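Local coordinates for ABC transporter substrate-binding protein (Rhizobium radiobacter, PDB 6TFS) that binds an open-chain fructosyl-glutamate conjugate and, as a family 5 solute-binding protein, probably delivers such solutes to an ABC importer, at residues Q279-R284 against P456-L461. Sequence-based numbering, arbitrary orientation.
Sequences QIAKYR and PLTENL. With N7T ((2~{S})-2-[[(3~{S},4~{R},5~{R})-3,4,5,6-tetrakis(oxidanyl)-2-oxidanylidene-hexyl]amino]pentanedioic acid), chain C.
The guanidinium of Arg284 turns its edge to Asn460, with NH1 4.0 Å from Asn460 OD1; the ligand carbon CAM lies in its plane in front of NH1 and NH2, and a water lies in plane beyond NH1. Here a short helix covers a central strand of the mixed sheet in a type 2 periplasmic-binding-protein fold, the two axes running at 32°. The Arg284 side chain, extended from CG to NE, reaches from the helix end to the terminal hydroxyl of the ligand. NH1 donates to N7T OAN at 2.8 Å and NH2 adds a weak bond to the same oxygen; NH2 is also tied to Gly341 O. Nearby, Asn460 ND2 gives N7T OAS an almost straight bond (3.2 Å, 166°), and Asn251 donates to Asn460 OD1.

The water joins the two segments. It accepts from Arg284 NH1 at 3.1 Å and from Thr458 OG1 at 2.7 Å, and donates to Asn460 OD1, so it links Arg284 and Asn460, two of the residues that bind the ligand, to Thr458. Thr458 OG1 sits between its own backbone N and carbonyl carbon (chi1 48°), which turns the hydroxyl to the water and CG2 to the helix. That methyl rests 3.6 Å from Ala281 N and also touches Ala281 CB. Ile280 CG2 approaches Thr458 OG1 to 3.7 Å, and farther along, Ile280 CD1 meets Leu457 CD2 at 4.4 Å.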
loop_
_atom_site.group_PDB
_atom_site.type_symbol
_atom_site.label_atom_id
_atom_site.label_comp_id
_atom_site.label_asym_id
_atom_site.label_seq_id
_atom_site.Cartn_x
_atom_site.Cartn_y
_atom_site.Cartn_z
ATOM N N GLN A 279 2.126 17.687 -16.361
ATOM C CA GLN A 279 0.883 18.464 -16.383
ATOM C C GLN A 279 -0.058 18.008 -15.241
ATOM O O GLN A 279 -0.678 18.858 -14.604
ATOM C CB GLN A 279 0.184 18.381 -17.753
ATOM C CG GLN A 279 -1.023 19.314 -17.879
ATOM C CD GLN A 279 -1.842 19.121 -19.135
ATOM O OE1 GLN A 279 -2.429 18.057 -19.387
ATOM N NE2 GLN A 279 -1.935 20.174 -19.931
ATOM N N ILE A 280 -0.133 16.690 -14.967
ATOM C CA ILE A 280 -0.954 16.149 -13.863
ATOM C C ILE A 280 -0.460 16.713 -12.506
ATOM O O ILE A 280 -1.279 17.203 -11.721
ATOM C CB ILE A 280 -1.041 14.597 -13.877
ATOM C CG1 ILE A 280 -1.749 14.104 -15.170
ATOM C CG2 ILE A 280 -1.744 14.052 -12.601
ATOM C CD1 ILE A 280 -1.508 12.670 -15.502
ATOM N N ALA A 281 0.870 16.703 -12.280
ATOM C CA ALA A 281 1.479 17.205 -11.042
ATOM C C ALA A 281 1.204 18.703 -10.853
ATOM O O ALA A 281 0.839 19.112 -9.753
ATOM C CB ALA A 281 2.986 16.928 -11.035
ATOM N N LYS A 282 1.328 19.501 -11.934
ATOM C CA LYS A 282 1.084 20.949 -11.928
ATOM C C LYS A 282 -0.401 21.265 -11.676
ATOM O O LYS A 282 -0.719 22.143 -10.877
ATOM C CB LYS A 282 1.594 21.601 -13.234
ATOM C CG LYS A 282 1.655 23.119 -13.161
ATOM C CD LYS A 282 2.165 23.748 -14.449
ATOM C CE LYS A 282 2.260 25.251 -14.316
ATOM N NZ LYS A 282 2.986 25.867 -15.460
ATOM N N TYR A 283 -1.295 20.525 -12.336
ATOM C CA TYR A 283 -2.751 20.622 -12.203
ATOM C C TYR A 283 -3.194 20.290 -10.759
ATOM O O TYR A 283 -4.004 21.002 -10.190
ATOM C CB TYR A 283 -3.397 19.666 -13.209
ATOM C CG TYR A 283 -4.882 19.472 -13.089
ATOM C CD1 TYR A 283 -5.415 18.554 -12.188
ATOM C CD2 TYR A 283 -5.749 20.068 -13.991
ATOM C CE1 TYR A 283 -6.782 18.329 -12.111
ATOM C CE2 TYR A 283 -7.107 19.785 -13.982
ATOM C CZ TYR A 283 -7.627 18.938 -13.019
ATOM O OH TYR A 283 -8.975 18.678 -12.990
ATOM N N ARG A 284 -2.674 19.211 -10.186
ATOM C CA ARG A 284 -3.037 18.786 -8.833
ATOM C C ARG A 284 -2.346 19.600 -7.712
ATOM O O ARG A 284 -2.976 19.901 -6.707
ATOM C CB ARG A 284 -2.793 17.278 -8.667
ATOM C CG ARG A 284 -3.853 16.437 -9.373
ATOM C CD ARG A 284 -3.618 14.960 -9.175
ATOM N NE ARG A 284 -4.889 14.255 -9.269
ATOM C CZ ARG A 284 -5.092 12.994 -8.920
ATOM N NH1 ARG A 284 -4.083 12.248 -8.484
ATOM N NH2 ARG A 284 -6.301 12.463 -9.014
ATOM N N PRO A 456 4.388 5.480 -15.972
ATOM C CA PRO A 456 4.299 6.203 -14.697
ATOM C C PRO A 456 3.574 7.535 -14.832
ATOM O O PRO A 456 3.682 8.218 -15.847
ATOM C CB PRO A 456 5.768 6.418 -14.309
ATOM C CG PRO A 456 6.505 6.438 -15.583
ATOM C CD PRO A 456 5.757 5.536 -16.537
ATOM N N LEU A 457 2.823 7.888 -13.803
ATOM C CA LEU A 457 2.123 9.163 -13.775
ATOM C C LEU A 457 2.693 9.953 -12.621
ATOM O O LEU A 457 3.892 10.220 -12.616
ATOM C CB LEU A 457 0.597 8.950 -13.698
ATOM C CG LEU A 457 0.039 7.979 -14.762
ATOM C CD1 LEU A 457 -1.323 7.507 -14.405
ATOM C CD2 LEU A 457 0.072 8.585 -16.144
ATOM N N THR A 458 1.884 10.270 -11.627
ATOM C CA THR A 458 2.337 11.003 -10.460
ATOM C C THR A 458 2.299 10.112 -9.241
ATOM O O THR A 458 1.574 9.115 -9.195
ATOM C CB THR A 458 1.426 12.218 -10.217
ATOM O OG1 THR A 458 0.064 11.773 -10.292
ATOM C CG2 THR A 458 1.677 13.344 -11.213
ATOM N N GLU A 459 3.073 10.497 -8.247
ATOM C CA GLU A 459 3.015 9.876 -6.943
ATOM C C GLU A 459 2.397 10.934 -6.010
ATOM O O GLU A 459 2.587 12.137 -6.221
ATOM C CB GLU A 459 4.375 9.359 -6.455
ATOM C CG GLU A 459 5.400 10.431 -6.136
ATOM C CD GLU A 459 6.770 9.909 -5.753
ATOM O OE1 GLU A 459 6.991 8.676 -5.779
ATOM O OE2 GLU A 459 7.632 10.750 -5.424
ATOM N N ASN A 460 1.612 10.489 -5.042
ATOM C CA ASN A 460 0.966 11.419 -4.128
ATOM C C ASN A 460 1.151 11.060 -2.694
ATOM O O ASN A 460 0.915 9.912 -2.312
ATOM C CB ASN A 460 -0.544 11.588 -4.421
ATOM C CG ASN A 460 -1.263 10.351 -4.936
ATOM O OD1 ASN A 460 -1.541 10.234 -6.132
ATOM N ND2 ASN A 460 -1.565 9.400 -4.061
ATOM N N LEU A 461 1.500 12.066 -1.877
ATOM C CA LEU A 461 1.578 11.914 -0.421
ATOM C C LEU A 461 0.129 11.774 0.085
ATOM O O LEU A 461 -0.801 12.243 -0.576
ATOM C CB LEU A 461 2.226 13.159 0.212
ATOM C CG LEU A 461 3.716 13.420 -0.105
ATOM C CD1 LEU A 461 4.117 14.843 0.304
ATOM C CD2 LEU A 461 4.637 12.370 0.571
HETATM O OAN N7T C . -5.076 10.031 -7.186
HETATM C CAM N7T C . -4.853 8.649 -7.077
HETATM C CAL N7T C . -4.926 8.285 -5.609
HETATM O OAT N7T C . -6.262 8.365 -5.154
HETATM C CAK N7T C . -4.326 6.895 -5.345
HETATM O OAS N7T C . -2.923 6.917 -5.547
HETATM C CAJ N7T C . -4.624 6.394 -3.937
HETATM O OAR N7T C . -4.088 7.221 -2.946
HETATM C CAI N7T C . -4.026 5.035 -3.610
HETATM O OAQ N7T C . -2.881 4.701 -3.964
HETATM C CAH N7T C . -4.886 4.123 -2.714
HETATM N N N7T C . -4.100 3.068 -2.101
HETATM C CA N7T C . -4.218 1.818 -2.831
HETATM C C N7T C . -5.642 1.331 -2.968
HETATM O O N7T C . -6.418 1.336 -1.999
HETATM C CB N7T C . -3.327 0.783 -2.159
HETATM C CG N7T C . -3.186 -0.516 -3.005
HETATM C CD N7T C . -2.177 -1.503 -2.495
HETATM O OE1 N7T C . -1.970 -2.536 -3.168
HETATM O OE2 N7T C . -1.534 -1.325 -1.430
HETATM O OXT N7T C . -6.035 0.915 -4.084
HETATM O O HOH W 1 -1.045 12.245 -7.888
#